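Local coordinates for antifreeze protein (Marinomonas primoryensis, PDB 3P4G), which binds ice as a hyperactive, calcium-dependent antifreeze protein folded into a right-handed beta-helix, probably through ordered, clathrate-like waters held on its surface, at residues Ser294-Arg297 and Asn298-Asn302; Ile221-Ala224 and Gly225-Gly229; Val68-Ala71 and Ala72-Val76; Val124-Gly127 and Gly128-Gly132. All blocks are in the same frame, centred on the assembly; numbering follows the deposited sequence. Where two conformers were deposited one is given.

Contact 1. Residues Ser294-Arg297 and Asn298-Asn302; sequences SDLR and NRVAN
Ser294 meets Asn298 one helical turn on. Asn298 N gives a hydrogen bond to Ser294 O at 2.9 Å, and the donor is tilted 26° from the carbonyl plane. The Asn298 side chain folds back beside the same oxygen, since its CG lies anti to the carbonyl carbon (chi1 -70°). Its CG comes to 3.1 Å from Ser294 O, but the amide makes no hydrogen bond there. Asp295 O accepts from Arg299 N at 3.0 Å. The same oxygen also stands 3.8 Å above the plane of the Arg299 guanidinium, over its centre. Arg299 reaches this place because its chain bends at chi3 (-45°) and turns back along the helix. The carboxylate of Asp295 is not in contact with that guanidinium, so any attraction between the charges acts at longer range. Leu296 crosses Arg299 at about a right angle, with CD1 4.1 Å from NH1. Leu296 O accepts from Val300 N at 3.2 Å, and CD1 also lies near Val300 CG1. Val300 N also gives a weak hydrogen bond to Arg297 O. The Arg297 guanidinium lies with one face over Ser294 CA, and its NH1 bonds to Tyr290 O in helix 287-290. Leu296 and Val300 are buried: Leu296 packs on Tyr285, Val300 and the partly exposed Arg299 on Leu267 in a loop and on Val271 of strand 270-272.

Contact 2. Residues Ile221-Ala224 and Gly225-Gly229; sequences IIIA and GKVSG
Ile223 and Val227 meet on the inner side of a bend in the chain. Ile223 CG2 lies 3.8 Å from Val227 CG2, and the two side chains cross at about a right angle. The same Ile223 methyl is 3.7 Å from Gly225 O, so it sits against the backbone of the bend as well as the next side chain. It gets there because CG2 lies anti to the backbone N, while CG1, anti to the carbonyl carbon (chi1 -48°), stands beside the backbone N. Val227 presents the methyl that lies beside its own backbone N. No hydrogen bond joins the two segments, and the bend is held from outside them. Ala224 O accepts from Ser244 OG, and Lys226 N gives a hydrogen bond to Asp207 OD1. Ile223 is further fixed by backbone bonding to Arg241 and by side-chain contacts with Val204 and Ile231. Val227 touches Val242. Around these contacts lie strands 201-204 and 239-242, and strand 230-232 follows the bend. The arrangement is that of a corner in a right-handed parallel beta-helix: the chain leaves strand 220-223, turns at Ala224 and Gly225, and keeps Ile223 and Val227 in the apolar interior.

Contact 3. Residues Val68-Ala71 and Ala72-Val76; sequences VLVA and ANVAV
Val70 and Val74 face each other across a reversing loop, and their side chains cross obliquely. Val70 CG2 lies 3.8 Å from Val74 CB and 3.3 Å from Val74 O. In Val70, CG1 lies anti to the carbonyl carbon (chi1 -63°), which leaves CG2 between the backbone N and the carbonyl carbon, against Val74. Val74 answers with CG1, which packs 3.9 Å from Val70 CB. Its other methyl, CG2, turns to Ala71 and comes within 3.8 Å of Ala71 CB. Val74 thus sets its two branches against two consecutive residues of the outgoing chain.

A second pair closes the base of the loop. Val68 CG2 meets Val76 CG1 at 3.6 Å, and Val76 CG2 lies near Val68 O and CB. That methyl also approaches Val70 CG2, at 4.2 Å, and so joins the two pairs in one apolar row. The end-to-end directions of 68-71 and 72-76 are 145° apart. At the tip, Val74 N gives a hydrogen bond to Ala71 O at 3.1 Å, with the donor 39° out of the carbonyl plane.

Outside the segments, Val70 touches Thr49 and Val76 touches Val65. Val76 also shares backbone bonding with Leu50, and Asn73 O accepts from Lys95 NZ. The Ala71-Val74 reversal is a type II beta turn, with Asn73 in its left-handed third position. It tips a loop that projects from the beta-helix between strands 58-61 and 77-78.

Contact 4. Residues Val124-Gly127 and Gly128-Gly132; sequences VYIG and GNLSG
Ile126 carries this contact, meeting Gly128 with one branch and Leu130 with the other. Its CB bond points toward the chain that follows. From CB, the short branch CG2 lies anti to the backbone N. It settles against the backbone of the bend, 3.8 Å from Gly128 O and 3.9 Å from Gly128 N. It also lies 4.2 Å from Asn129 O. The long branch starts at CG1, which is set beside the backbone N (chi1 -75°). It continues nearly extended (chi2 159°), and so carries CD1 away from the bend. There CD1 meets Leu130 CD1 at 3.9 Å, methyl against methyl.

Gly127 and Gly128, which have no side chains, form the bend. No hydrogen bond links the two segments. Their positions are set by neighbours: Ile126 shares backbone bonding with Gln144, and Asn129 N gives a hydrogen bond to Asp110 OD1. Val111 and Ile145 each touch both Ile126 and Leu130, while Leu134 touches Ile126. Tyr125 points to the other side of the strand and stacks its ring with that of Tyr106.

Alternation along strand 123-126 thus puts Val124 and Ile126 inside and Tyr125 outside. Leu130 faces inward too, after the glycine corner. Ile126 and Leu130 meet across a corner of one coil, and Val111 and Ile145 of the coils before and after extend the apolar interior, as in a parallel beta-helix, here the right-handed calcium-binding kind.

Overall arrangement
The four contacts follow one another along the chain without touching. Contacts 3 and 4 have centres about 19 Å apart on one side of the chain's centre. Contact 1 lies on the other side, about 56 Å from contact 3, and contact 2 has its centre about 20 Å from contact 1. Contacts 2 and 4 are equivalent corners, each following a strand of the same parallel array, with centres about 24 Å apart. Contact 3 is an outward loop, and contact 1 is a helix between strands 279-282 and 305-308. The side chains of Ile126, Ile223 and Ala301 are about 13, 14 and 11 Å from a bound calcium ion, that of Asn129 about 5 Å from a magnesium ion.

Contact 1. Residues Ser294-Arg297 and Asn298-Asn302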
# COMPACT_ATOMS: atom_id res chain seq x y z
N SER A 294 17.01 0.72 33.47
CA SER A 294 18.05 -0.13 32.88
C SER A 294 17.52 -0.95 31.70
O SER A 294 18.24 -1.19 30.74
CB SER A 294 18.65 -1.06 33.94
OG SER A 294 17.72 -2.07 34.25
N ASP A 295 16.26 -1.38 31.76
CA ASP A 295 15.65 -2.10 30.62
C ASP A 295 15.58 -1.25 29.34
O ASP A 295 15.92 -1.74 28.27
CB ASP A 295 14.25 -2.60 30.97
CG ASP A 295 14.29 -3.74 32.00
OD1 ASP A 295 15.34 -4.44 32.09
OD2 ASP A 295 13.29 -3.96 32.73
N LEU A 296 15.17 0.01 29.48
CA LEU A 296 15.15 0.97 28.35
C LEU A 296 16.56 1.19 27.81
O LEU A 296 16.79 1.07 26.61
CB LEU A 296 14.52 2.32 28.78
CG LEU A 296 14.39 3.38 27.66
CD1 LEU A 296 13.60 2.91 26.37
CD2 LEU A 296 13.86 4.72 28.25
N ARG A 297 17.52 1.49 28.69
CA ARG A 297 18.91 1.68 28.23
C ARG A 297 19.47 0.44 27.49
O ARG A 297 20.16 0.58 26.46
CB ARG A 297 19.81 2.02 29.43
CG ARG A 297 19.45 3.30 30.14
CD ARG A 297 20.65 3.81 30.97
NE ARG A 297 21.11 2.85 31.97
CZ ARG A 297 20.52 2.66 33.15
NH1 ARG A 297 19.42 3.36 33.47
NH2 ARG A 297 21.02 1.80 34.01
N ASN A 298 19.16 -0.75 27.99
CA ASN A 298 19.65 -1.98 27.36
C ASN A 298 19.01 -2.20 25.98
O ASN A 298 19.67 -2.64 25.06
CB ASN A 298 19.39 -3.19 28.25
CG ASN A 298 20.26 -3.20 29.53
OD1 ASN A 298 21.19 -2.39 29.66
ND2 ASN A 298 19.95 -4.09 30.48
N ARG A 299 17.72 -1.89 25.87
CA ARG A 299 16.93 -2.03 24.60
C ARG A 299 17.54 -1.18 23.47
O ARG A 299 17.53 -1.60 22.28
CB ARG A 299 15.48 -1.56 24.93
CG ARG A 299 14.47 -1.30 23.79
CD ARG A 299 13.00 -1.16 24.35
NE ARG A 299 12.74 -2.23 25.32
CZ ARG A 299 12.42 -2.06 26.59
NH1 ARG A 299 12.19 -0.83 27.11
NH2 ARG A 299 12.25 -3.14 27.34
N VAL A 300 18.05 -0.00 23.84
CA VAL A 300 18.50 0.99 22.82
C VAL A 300 20.00 1.11 22.69
O VAL A 300 20.48 1.90 21.87
CB VAL A 300 17.86 2.42 23.02
CG1 VAL A 300 16.32 2.32 22.95
CG2 VAL A 300 18.36 3.07 24.33
N ALA A 301 20.73 0.36 23.53
CA ALA A 301 22.19 0.43 23.58
C ALA A 301 22.90 0.13 22.28
O ALA A 301 24.04 0.57 22.09
CB ALA A 301 22.72 -0.47 24.67
N ASN A 302 22.25 -0.61 21.38
CA ASN A 302 22.86 -0.94 20.11
C ASN A 302 22.98 0.30 19.17
O ASN A 302 23.81 0.30 18.26
CB ASN A 302 22.12 -2.10 19.45
CG ASN A 302 20.70 -1.74 19.08
OD1 ASN A 302 19.74 -1.91 19.89
ND2 ASN A 302 20.55 -1.19 17.92

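Contact 2. Residues Ile221-Ala224 and Gly225-Gly229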
# COMPACT_ATOMS: atom_id res chain seq x y z
N ILE A 221 9.23 5.60 6.64
CA ILE A 221 8.05 4.88 7.21
C ILE A 221 7.57 5.63 8.41
O ILE A 221 8.35 5.85 9.37
CB ILE A 221 8.51 3.48 7.61
CG1 ILE A 221 8.79 2.65 6.33
CG2 ILE A 221 7.44 2.77 8.48
CD1 ILE A 221 9.73 1.45 6.64
N ILE A 222 6.27 5.97 8.42
CA ILE A 222 5.66 6.67 9.53
C ILE A 222 4.43 5.87 10.00
O ILE A 222 3.51 5.57 9.20
CB ILE A 222 5.19 8.04 9.13
CG1 ILE A 222 6.38 8.91 8.67
CG2 ILE A 222 4.50 8.75 10.34
CD1 ILE A 222 5.99 10.24 7.95
N ILE A 223 4.42 5.54 11.29
CA ILE A 223 3.27 4.85 11.93
C ILE A 223 2.70 5.82 12.96
O ILE A 223 3.36 6.15 13.97
CB ILE A 223 3.65 3.51 12.62
CG1 ILE A 223 4.52 2.59 11.72
CG2 ILE A 223 2.35 2.75 13.11
CD1 ILE A 223 3.88 2.14 10.36
N ALA A 224 1.47 6.29 12.73
CA ALA A 224 0.82 7.23 13.70
C ALA A 224 0.33 6.55 14.98
O ALA A 224 0.40 7.15 16.04
CB ALA A 224 -0.36 7.92 13.07
N GLY A 225 -0.11 5.31 14.85
CA GLY A 225 -0.71 4.55 15.94
C GLY A 225 0.34 3.69 16.61
O GLY A 225 1.51 4.01 16.54
N LYS A 226 -0.12 2.63 17.29
CA LYS A 226 0.75 1.79 18.11
C LYS A 226 1.37 0.78 17.20
O LYS A 226 0.83 0.53 16.12
CB LYS A 226 -0.07 1.04 19.16
CG LYS A 226 -0.84 2.00 20.08
CD LYS A 226 -1.70 1.25 21.10
CE LYS A 226 -2.43 2.24 22.01
NZ LYS A 226 -3.79 2.53 21.39
N VAL A 227 2.49 0.19 17.64
CA VAL A 227 3.15 -0.87 16.87
C VAL A 227 3.25 -2.06 17.81
O VAL A 227 3.87 -1.95 18.89
CB VAL A 227 4.58 -0.47 16.45
CG1 VAL A 227 5.32 -1.65 15.72
CG2 VAL A 227 4.52 0.79 15.52
N SER A 228 2.68 -3.18 17.40
CA SER A 228 3.01 -4.45 18.03
C SER A 228 3.71 -5.39 17.04
O SER A 228 4.20 -6.41 17.49
CB SER A 228 1.77 -5.15 18.60
OG SER A 228 0.88 -5.53 17.54
N GLY A 229 3.69 -5.09 15.73
CA GLY A 229 4.20 -6.03 14.72
C GLY A 229 5.66 -5.69 14.36
O GLY A 229 6.44 -5.27 15.22

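Contact 3. Residues Val68-Ala71 and Ala72-Val76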
# COMPACT_ATOMS: atom_id res chain seq x y z
N VAL A 68 -19.25 -14.27 -14.12
CA VAL A 68 -19.48 -15.04 -15.35
C VAL A 68 -18.51 -16.22 -15.45
O VAL A 68 -17.32 -16.04 -15.25
CB VAL A 68 -19.31 -14.09 -16.58
CG1 VAL A 68 -19.56 -14.84 -17.89
CG2 VAL A 68 -20.30 -12.92 -16.42
N LEU A 69 -19.02 -17.41 -15.73
CA LEU A 69 -18.17 -18.58 -15.84
C LEU A 69 -17.18 -18.41 -16.99
O LEU A 69 -17.60 -18.32 -18.14
CB LEU A 69 -18.99 -19.87 -16.02
CG LEU A 69 -18.11 -21.13 -16.13
CD1 LEU A 69 -17.35 -21.38 -14.81
CD2 LEU A 69 -18.96 -22.32 -16.54
N VAL A 70 -15.90 -18.32 -16.65
CA VAL A 70 -14.79 -18.31 -17.62
C VAL A 70 -13.66 -19.22 -17.12
O VAL A 70 -13.66 -19.62 -15.94
CB VAL A 70 -14.27 -16.88 -17.93
CG1 VAL A 70 -15.38 -16.06 -18.58
CG2 VAL A 70 -13.74 -16.17 -16.66
N ALA A 71 -12.74 -19.61 -18.01
CA ALA A 71 -11.60 -20.42 -17.59
C ALA A 71 -10.75 -19.67 -16.55
O ALA A 71 -10.87 -18.46 -16.38
CB ALA A 71 -10.73 -20.80 -18.80
N ALA A 72 -9.88 -20.37 -15.86
CA ALA A 72 -9.04 -19.77 -14.85
C ALA A 72 -8.29 -18.57 -15.43
O ALA A 72 -7.76 -18.67 -16.52
CB ALA A 72 -8.09 -20.80 -14.32
N ASN A 73 -8.28 -17.44 -14.71
CA ASN A 73 -7.53 -16.21 -15.04
C ASN A 73 -8.00 -15.47 -16.27
O ASN A 73 -7.32 -14.50 -16.71
CB ASN A 73 -6.01 -16.39 -15.05
CG ASN A 73 -5.52 -17.07 -13.81
OD1 ASN A 73 -5.76 -16.60 -12.73
ND2 ASN A 73 -4.89 -18.27 -13.96
N VAL A 74 -9.13 -15.89 -16.82
CA VAL A 74 -9.73 -15.19 -17.96
C VAL A 74 -10.54 -13.97 -17.50
O VAL A 74 -11.23 -14.04 -16.48
CB VAL A 74 -10.59 -16.12 -18.84
CG1 VAL A 74 -11.32 -15.34 -19.93
CG2 VAL A 74 -9.69 -17.21 -19.46
N ALA A 75 -10.48 -12.85 -18.24
CA ALA A 75 -11.21 -11.65 -17.82
C ALA A 75 -12.67 -11.80 -18.23
O ALA A 75 -12.95 -12.28 -19.33
CB ALA A 75 -10.60 -10.38 -18.53
N VAL A 76 -13.59 -11.38 -17.37
CA VAL A 76 -14.98 -11.20 -17.75
C VAL A 76 -15.13 -9.90 -18.56
O VAL A 76 -15.79 -9.89 -19.63
CB VAL A 76 -15.88 -11.20 -16.51
CG1 VAL A 76 -17.32 -10.87 -16.88
CG2 VAL A 76 -15.78 -12.61 -15.80

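Contact 4. Residues Val124-Gly127 and Gly128-Gly132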
# COMPACT_ATOMS: atom_id res chain seq x y z
N VAL A 124 -6.71 3.55 -10.89
CA VAL A 124 -7.76 2.61 -10.42
C VAL A 124 -8.36 3.17 -9.14
O VAL A 124 -7.60 3.46 -8.18
CB VAL A 124 -7.18 1.18 -10.16
CG1 VAL A 124 -8.29 0.17 -9.70
CG2 VAL A 124 -6.53 0.64 -11.41
N TYR A 125 -9.69 3.32 -9.10
CA TYR A 125 -10.39 3.74 -7.91
C TYR A 125 -11.44 2.64 -7.64
O TYR A 125 -12.20 2.24 -8.57
CB TYR A 125 -11.14 5.05 -8.17
CG TYR A 125 -12.02 5.54 -7.05
CD1 TYR A 125 -11.60 6.60 -6.23
CD2 TYR A 125 -13.29 4.98 -6.81
CE1 TYR A 125 -12.39 7.04 -5.19
CE2 TYR A 125 -14.08 5.43 -5.78
CZ TYR A 125 -13.62 6.46 -4.96
OH TYR A 125 -14.41 6.96 -3.96
N ILE A 126 -11.42 2.14 -6.40
CA ILE A 126 -12.38 1.16 -5.90
C ILE A 126 -12.95 1.80 -4.62
O ILE A 126 -12.21 2.05 -3.64
CB ILE A 126 -11.73 -0.17 -5.62
CG1 ILE A 126 -11.45 -0.87 -6.96
CG2 ILE A 126 -12.64 -1.09 -4.73
CD1 ILE A 126 -10.32 -2.00 -6.84
N GLY A 127 -14.25 2.05 -4.62
CA GLY A 127 -14.89 2.80 -3.51
C GLY A 127 -15.08 1.91 -2.25
O GLY A 127 -14.97 2.35 -1.08
N GLY A 128 -15.27 0.64 -2.51
CA GLY A 128 -15.52 -0.34 -1.43
C GLY A 128 -14.27 -1.09 -0.99
O GLY A 128 -13.15 -0.56 -1.01
N ASN A 129 -14.48 -2.35 -0.58
CA ASN A 129 -13.36 -3.22 -0.19
C ASN A 129 -12.75 -4.00 -1.32
O ASN A 129 -13.44 -4.42 -2.26
CB ASN A 129 -13.87 -4.26 0.85
CG ASN A 129 -14.45 -3.59 2.11
OD1 ASN A 129 -15.52 -3.98 2.62
ND2 ASN A 129 -13.76 -2.59 2.60
N LEU A 130 -11.45 -4.27 -1.22
CA LEU A 130 -10.81 -5.07 -2.24
C LEU A 130 -10.58 -6.44 -1.65
O LEU A 130 -9.75 -6.55 -0.71
CB LEU A 130 -9.49 -4.44 -2.68
CG LEU A 130 -8.64 -5.27 -3.66
CD1 LEU A 130 -9.35 -5.36 -5.05
CD2 LEU A 130 -7.15 -4.81 -3.83
N SER A 131 -11.26 -7.46 -2.18
CA SER A 131 -11.07 -8.84 -1.70
C SER A 131 -10.67 -9.81 -2.82
O SER A 131 -10.59 -11.02 -2.58
CB SER A 131 -12.29 -9.41 -0.95
OG SER A 131 -13.47 -9.38 -1.74
N GLY A 132 -10.44 -9.29 -4.03
CA GLY A 132 -9.81 -10.09 -5.11
C GLY A 132 -8.41 -9.53 -5.26
O GLY A 132 -8.12 -8.44 -4.74